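Local coordinates for protein probable acetyltransferases (Chromobacterium violaceum, PDB 3PZJ) that probably transfers an acetyl group, as a GNAT-family acetyltransferase, perhaps to N-terminal serine or alanine residues of proteins, at residues 108-122 and 144-158. Residues are numbered along the deposited sequence; the frame is centred on the assembly and turned at random.
Sequences LGYRQMVQAHGAIEI and LLKTAFELGYRRCEW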
loop_
_atom_site.group_PDB
_atom_site.type_symbol
_atom_site.label_atom_id
_atom_site.label_comp_id
_atom_site.label_asym_id
_atom_site.label_seq_id
_atom_site.Cartn_x
_atom_site.Cartn_y
_atom_site.Cartn_z
ATOM N N LEU A 108 6.324 -18.783 1.527
ATOM C CA LEU A 108 5.375 -17.704 1.733
ATOM C C LEU A 108 5.876 -16.748 2.806
ATOM O O LEU A 108 6.839 -16.992 3.403
ATOM C CB LEU A 108 3.999 -18.237 2.092
ATOM C CG LEU A 108 3.721 -18.556 3.523
ATOM C CD1 LEU A 108 2.242 -18.673 3.773
ATOM C CD2 LEU A 108 4.444 -19.732 3.957
ATOM N N GLY A 109 5.228 -15.624 2.983
ATOM C CA GLY A 109 5.645 -14.697 3.998
ATOM C C GLY A 109 4.800 -13.464 4.152
ATOM O O GLY A 109 3.671 -13.483 3.784
ATOM N N TYR A 110 5.385 -12.415 4.706
ATOM C CA TYR A 110 4.741 -11.149 4.894
ATOM C C TYR A 110 5.351 -10.150 3.911
ATOM O O TYR A 110 6.567 -10.185 3.583
ATOM C CB TYR A 110 5.000 -10.677 6.309
ATOM C CG TYR A 110 4.514 -11.594 7.437
ATOM C CD1 TYR A 110 3.176 -11.899 7.589
ATOM C CD2 TYR A 110 5.407 -12.093 8.399
ATOM C CE1 TYR A 110 2.732 -12.652 8.674
ATOM C CE2 TYR A 110 4.954 -12.886 9.476
ATOM C CZ TYR A 110 3.630 -13.154 9.575
ATOM O OH TYR A 110 3.205 -13.871 10.636
ATOM N N ARG A 111 4.522 -9.218 3.453
ATOM C CA ARG A 111 5.047 -8.062 2.786
ATOM C C ARG A 111 4.254 -6.858 3.178
ATOM O O ARG A 111 3.221 -6.935 3.888
ATOM C CB ARG A 111 5.016 -8.226 1.279
ATOM C CG ARG A 111 3.564 -8.433 0.763
ATOM C CD ARG A 111 3.560 -8.874 -0.760
ATOM N NE ARG A 111 4.283 -7.921 -1.569
ATOM C CZ ARG A 111 3.773 -6.806 -2.136
ATOM N NH1 ARG A 111 2.486 -6.480 -2.035
ATOM N NH2 ARG A 111 4.563 -5.984 -2.841
ATOM N N GLN A 112 4.770 -5.729 2.767
ATOM C CA GLN A 112 4.154 -4.432 3.118
ATOM C C GLN A 112 3.886 -4.360 4.657
ATOM O O GLN A 112 2.818 -3.953 5.054
ATOM C CB GLN A 112 2.847 -4.204 2.304
ATOM C CG GLN A 112 3.036 -4.165 0.805
ATOM C CD GLN A 112 3.831 -2.975 0.390
ATOM O OE1 GLN A 112 5.023 -3.076 0.044
ATOM N NE2 GLN A 112 3.214 -1.850 0.432
HETATM N N MSE A 113 4.833 -4.803 5.482
HETATM C CA MSE A 113 4.713 -4.687 6.928
HETATM C C MSE A 113 4.793 -3.187 7.295
HETATM O O MSE A 113 5.746 -2.442 6.849
HETATM C CB MSE A 113 5.831 -5.459 7.623
HETATM C CG MSE A 113 5.987 -5.140 9.089
HETATM SE SE MSE A 113 7.425 -6.185 9.797
HETATM C CE MSE A 113 6.884 -8.004 9.268
ATOM N N VAL A 114 3.812 -2.724 8.040
ATOM C CA VAL A 114 3.773 -1.370 8.563
ATOM C C VAL A 114 3.579 -1.483 10.053
ATOM O O VAL A 114 2.461 -1.455 10.571
ATOM C CB VAL A 114 2.662 -0.450 7.895
ATOM C CG1 VAL A 114 2.867 1.022 8.304
ATOM C CG2 VAL A 114 2.625 -0.665 6.330
ATOM N N GLN A 115 4.679 -1.632 10.762
ATOM C CA GLN A 115 4.608 -1.838 12.214
ATOM C C GLN A 115 3.854 -0.765 12.915
ATOM O O GLN A 115 3.013 -1.054 13.785
ATOM C CB GLN A 115 6.018 -1.940 12.870
ATOM C CG GLN A 115 6.803 -3.109 12.339
ATOM C CD GLN A 115 8.146 -3.197 12.908
ATOM O OE1 GLN A 115 9.115 -2.836 12.248
ATOM N NE2 GLN A 115 8.239 -3.593 14.159
ATOM N N ALA A 116 4.068 0.479 12.497
ATOM C CA ALA A 116 3.445 1.659 13.175
ATOM C C ALA A 116 1.913 1.654 13.099
ATOM O O ALA A 116 1.268 2.219 13.946
ATOM C CB ALA A 116 4.049 3.020 12.628
ATOM N N HIS A 117 1.340 0.980 12.089
ATOM C CA HIS A 117 -0.131 0.922 11.932
ATOM C C HIS A 117 -0.735 -0.413 12.183
ATOM O O HIS A 117 -1.952 -0.567 12.089
ATOM C CB HIS A 117 -0.452 1.397 10.529
ATOM C CG HIS A 117 -0.275 2.854 10.430
ATOM N ND1 HIS A 117 -0.966 3.691 11.273
ATOM C CD2 HIS A 117 0.618 3.629 9.760
ATOM C CE1 HIS A 117 -0.554 4.936 11.078
ATOM N NE2 HIS A 117 0.383 4.930 10.153
ATOM N N GLY A 118 0.119 -1.379 12.492
ATOM C CA GLY A 118 -0.291 -2.748 12.745
ATOM C C GLY A 118 -0.944 -3.363 11.521
ATOM O O GLY A 118 -1.937 -4.142 11.629
ATOM N N ALA A 119 -0.404 -3.041 10.360
ATOM C CA ALA A 119 -0.949 -3.569 9.125
ATOM C C ALA A 119 0.136 -4.402 8.461
ATOM O O ALA A 119 1.314 -3.971 8.361
ATOM C CB ALA A 119 -1.428 -2.416 8.152
ATOM N N ILE A 120 -0.290 -5.538 7.866
ATOM C CA ILE A 120 0.632 -6.461 7.191
ATOM C C ILE A 120 -0.133 -7.182 6.076
ATOM O O ILE A 120 -1.374 -7.168 6.102
ATOM C CB ILE A 120 1.243 -7.457 8.212
ATOM C CG1 ILE A 120 2.501 -8.109 7.673
ATOM C CG2 ILE A 120 0.183 -8.414 8.811
ATOM C CD1 ILE A 120 3.502 -8.634 8.861
ATOM N N GLU A 121 0.612 -7.817 5.154
ATOM C CA GLU A 121 0.025 -8.559 4.047
ATOM C C GLU A 121 0.675 -9.942 4.019
ATOM O O GLU A 121 1.903 -9.990 4.146
ATOM C CB GLU A 121 0.295 -7.811 2.794
ATOM C CG GLU A 121 -0.252 -8.477 1.519
ATOM C CD GLU A 121 0.117 -7.709 0.257
ATOM O OE1 GLU A 121 0.384 -6.496 0.270
ATOM O OE2 GLU A 121 0.217 -8.389 -0.765
ATOM N N ILE A 122 -0.112 -11.041 3.992
ATOM C CA ILE A 122 0.429 -12.369 3.712
ATOM C C ILE A 122 0.487 -12.485 2.196
ATOM O O ILE A 122 -0.506 -12.279 1.539
ATOM C CB ILE A 122 -0.419 -13.479 4.360
ATOM C CG1 ILE A 122 -0.119 -13.504 5.856
ATOM C CG2 ILE A 122 -0.119 -14.844 3.811
ATOM C CD1 ILE A 122 -1.143 -14.192 6.712
ATOM N N LEU A 144 1.041 -18.040 9.935
ATOM C CA LEU A 144 1.367 -16.642 9.717
ATOM C C LEU A 144 0.298 -15.753 10.239
ATOM O O LEU A 144 0.628 -14.685 10.758
ATOM C CB LEU A 144 1.691 -16.329 8.270
ATOM C CG LEU A 144 2.986 -16.887 7.677
ATOM C CD1 LEU A 144 3.211 -16.269 6.332
ATOM C CD2 LEU A 144 4.240 -16.707 8.571
ATOM N N LEU A 145 -0.975 -16.151 10.171
ATOM C CA LEU A 145 -2.028 -15.303 10.773
ATOM C C LEU A 145 -1.824 -15.240 12.306
ATOM O O LEU A 145 -1.757 -14.132 12.907
ATOM C CB LEU A 145 -3.393 -15.860 10.392
ATOM C CG LEU A 145 -3.780 -15.615 8.925
ATOM C CD1 LEU A 145 -4.984 -16.521 8.578
ATOM C CD2 LEU A 145 -4.119 -14.119 8.742
ATOM N N LYS A 146 -1.702 -16.427 12.918
ATOM C CA LYS A 146 -1.543 -16.516 14.362
ATOM C C LYS A 146 -0.399 -15.631 14.777
ATOM O O LYS A 146 -0.524 -14.831 15.702
ATOM C CB LYS A 146 -1.258 -17.949 14.774
ATOM C CG LYS A 146 -1.133 -18.184 16.303
ATOM C CD LYS A 146 -0.593 -19.603 16.488
ATOM C CE LYS A 146 -0.744 -20.091 17.935
ATOM N NZ LYS A 146 -0.986 -21.579 17.889
ATOM N N THR A 147 0.718 -15.750 14.046
ATOM C CA THR A 147 1.915 -15.057 14.396
ATOM C C THR A 147 1.763 -13.548 14.294
ATOM O O THR A 147 2.271 -12.797 15.146
ATOM C CB THR A 147 3.132 -15.556 13.569
ATOM O OG1 THR A 147 3.391 -16.967 13.826
ATOM C CG2 THR A 147 4.353 -14.764 13.931
ATOM N N ALA A 148 1.106 -13.094 13.237
ATOM C CA ALA A 148 0.913 -11.673 13.037
ATOM C C ALA A 148 0.033 -11.084 14.148
ATOM O O ALA A 148 0.353 -9.974 14.721
ATOM C CB ALA A 148 0.294 -11.395 11.615
ATOM N N PHE A 149 -1.059 -11.751 14.461
ATOM C CA PHE A 149 -1.932 -11.225 15.507
ATOM C C PHE A 149 -1.238 -11.269 16.888
ATOM O O PHE A 149 -1.378 -10.331 17.696
ATOM C CB PHE A 149 -3.312 -11.925 15.465
ATOM C CG PHE A 149 -4.066 -11.623 14.177
ATOM C CD1 PHE A 149 -4.413 -10.311 13.876
ATOM C CD2 PHE A 149 -4.407 -12.605 13.262
ATOM C CE1 PHE A 149 -5.082 -9.969 12.732
ATOM C CE2 PHE A 149 -5.081 -12.261 12.070
ATOM C CZ PHE A 149 -5.404 -10.979 11.781
ATOM N N GLU A 150 -0.447 -12.316 17.148
ATOM C CA GLU A 150 0.333 -12.385 18.414
ATOM C C GLU A 150 1.379 -11.274 18.457
ATOM O O GLU A 150 1.831 -10.852 19.521
ATOM C CB GLU A 150 0.992 -13.777 18.615
ATOM C CG GLU A 150 -0.087 -14.802 19.005
ATOM C CD GLU A 150 0.407 -16.232 19.286
ATOM O OE1 GLU A 150 1.597 -16.559 19.022
ATOM O OE2 GLU A 150 -0.472 -17.008 19.719
ATOM N N LEU A 151 1.769 -10.764 17.299
ATOM C CA LEU A 151 2.790 -9.703 17.236
ATOM C C LEU A 151 2.159 -8.339 17.317
ATOM O O LEU A 151 2.885 -7.322 17.263
ATOM C CB LEU A 151 3.626 -9.783 15.935
ATOM C CG LEU A 151 4.890 -10.698 15.959
ATOM C CD1 LEU A 151 4.699 -11.936 16.854
ATOM C CD2 LEU A 151 5.343 -11.042 14.533
ATOM N N GLY A 152 0.841 -8.316 17.468
ATOM C CA GLY A 152 0.117 -7.082 17.624
ATOM C C GLY A 152 -0.409 -6.409 16.382
ATOM O O GLY A 152 -0.862 -5.239 16.432
ATOM N N TYR A 153 -0.399 -7.150 15.271
ATOM C CA TYR A 153 -1.039 -6.644 13.996
ATOM C C TYR A 153 -2.544 -6.591 14.173
ATOM O O TYR A 153 -3.177 -7.480 14.841
ATOM C CB TYR A 153 -0.551 -7.409 12.712
ATOM C CG TYR A 153 0.863 -7.045 12.383
ATOM C CD1 TYR A 153 1.156 -5.930 11.583
ATOM C CD2 TYR A 153 1.912 -7.715 12.987
ATOM C CE1 TYR A 153 2.482 -5.571 11.314
ATOM C CE2 TYR A 153 3.245 -7.342 12.804
ATOM C CZ TYR A 153 3.509 -6.227 12.012
ATOM O OH TYR A 153 4.785 -5.932 11.809
ATOM N N ARG A 154 -3.137 -5.550 13.618
ATOM C CA ARG A 154 -4.606 -5.311 13.628
ATOM C C ARG A 154 -5.309 -5.744 12.345
ATOM O O ARG A 154 -6.492 -6.006 12.353
ATOM C CB ARG A 154 -4.880 -3.803 13.813
ATOM C CG ARG A 154 -4.447 -3.276 15.121
ATOM C CD ARG A 154 -4.782 -1.820 15.296
ATOM N NE ARG A 154 -6.167 -1.667 15.490
ATOM C CZ ARG A 154 -6.983 -0.900 14.791
ATOM N NH1 ARG A 154 -6.585 -0.242 13.740
ATOM N NH2 ARG A 154 -8.278 -0.882 15.131
ATOM N N ARG A 155 -4.575 -5.833 11.253
ATOM C CA ARG A 155 -5.126 -6.075 9.942
ATOM C C ARG A 155 -4.100 -6.938 9.153
ATOM O O ARG A 155 -2.923 -6.545 9.069
ATOM C CB ARG A 155 -5.271 -4.713 9.235
ATOM C CG ARG A 155 -5.707 -4.796 7.762
ATOM C CD ARG A 155 -5.539 -3.468 7.029
ATOM N NE ARG A 155 -5.784 -3.584 5.605
ATOM C CZ ARG A 155 -6.982 -3.894 5.034
ATOM N NH1 ARG A 155 -8.104 -3.999 5.719
ATOM N NH2 ARG A 155 -7.040 -4.099 3.748
ATOM N N CYS A 156 -4.534 -8.053 8.584
ATOM C CA CYS A 156 -3.760 -8.944 7.789
ATOM C C CYS A 156 -4.326 -8.980 6.336
ATOM O O CYS A 156 -5.472 -9.334 6.349
ATOM C CB CYS A 156 -3.620 -10.358 8.361
ATOM S SG CYS A 156 -2.514 -10.488 9.781
ATOM N N GLU A 157 -3.692 -8.539 5.271
ATOM C CA GLU A 157 -4.290 -8.544 3.964
ATOM C C GLU A 157 -3.923 -9.811 3.232
ATOM O O GLU A 157 -2.942 -10.435 3.527
ATOM C CB GLU A 157 -3.789 -7.383 3.125
ATOM C CG GLU A 157 -4.380 -6.142 3.449
ATOM C CD GLU A 157 -3.942 -5.018 2.554
ATOM O OE1 GLU A 157 -4.473 -3.964 2.745
ATOM O OE2 GLU A 157 -3.103 -5.191 1.704
ATOM N N TRP A 158 -4.736 -10.133 2.248
ATOM C CA TRP A 158 -4.445 -11.086 1.219
ATOM C C TRP A 158 -4.847 -10.401 -0.070
ATOM O O TRP A 158 -5.922 -9.907 -0.176
ATOM C CB TRP A 158 -5.216 -12.382 1.420
ATOM C CG TRP A 158 -4.997 -13.483 0.410
ATOM C CD1 TRP A 158 -5.348 -13.483 -0.893
ATOM C CD2 TRP A 158 -4.415 -14.754 0.657
ATOM N NE1 TRP A 158 -5.014 -14.660 -1.477
ATOM C CE2 TRP A 158 -4.438 -15.464 -0.543
ATOM C CE3 TRP A 158 -3.883 -15.366 1.779
ATOM C CZ2 TRP A 158 -3.952 -16.745 -0.645
ATOM C CZ3 TRP A 158 -3.393 -16.623 1.660
ATOM C CH2 TRP A 158 -3.438 -17.302 0.467
HETATM O O HOH W 1 -4.391 -0.447 12.050
HETATM O O HOH W 2 -0.657 -4.355 1.867
#
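Tyr-110, on strand 106-114, places its hydroxyl on a main-chain carbonyl of the helix in the beta-alpha-beta unit of the GNAT fold: OH donates to Leu-144 O at 2.7 Å, in the carbonyl plane on a lone pair, and the C=O...donor angle of 120° confirms that geometry. The same oxygen also takes the helical bond from Ala-148 N, so two donors grip it. Leu-144 CD1 lies over one face of the Tyr-110 ring and meets Leu-108 CD1 tip to tip (3.6 Å). Strand 106-114 runs antiparallel beside strand 119-127, which opens the unit; helix 135-150 and strand 155-161 follow. The unit's two strands are parallel, as the pairings Ala-119 with Arg-155 and Glu-121 with Glu-157 demonstrate; Glu-157 N bonds to Ile-120 O (2.8 Å). A Schellman motif at Gly-152 ends the helix, and Gly-118 O then receives both Arg-154 N (2.7 Å) and Arg-155 N. On the helix-facing side, Ile-120 extends CG1 opposite its backbone N (chi1 -161°), and CD1 makes a CH-pi contact with Tyr-153, 4.1 Å from the ring centroid and 16° off its normal. The hydroxyl of that ring is hydrogen-bonded to Gly-27 O. Further along, Ile-122 CD1 packs against Leu-145 CD2. The opposite face is charged: Arg-155 holds Glu-157 OE1 side-on through NE and NH2, while also bridging to Glu-179 and, through NH1, reaching Arg-183 O of the second subunit. Glu-121 OE1 comes within 4.0 Å of Glu-157 OE2, but the like charges are probably offset by Arg-111, weakly bonded to Glu-121, by Arg-159, salt-bridged to Glu-157 OE2, and by one water that donates to Glu-121 OE1 (2.9 Å) and to Glu-157 OE2 (2.6 Å).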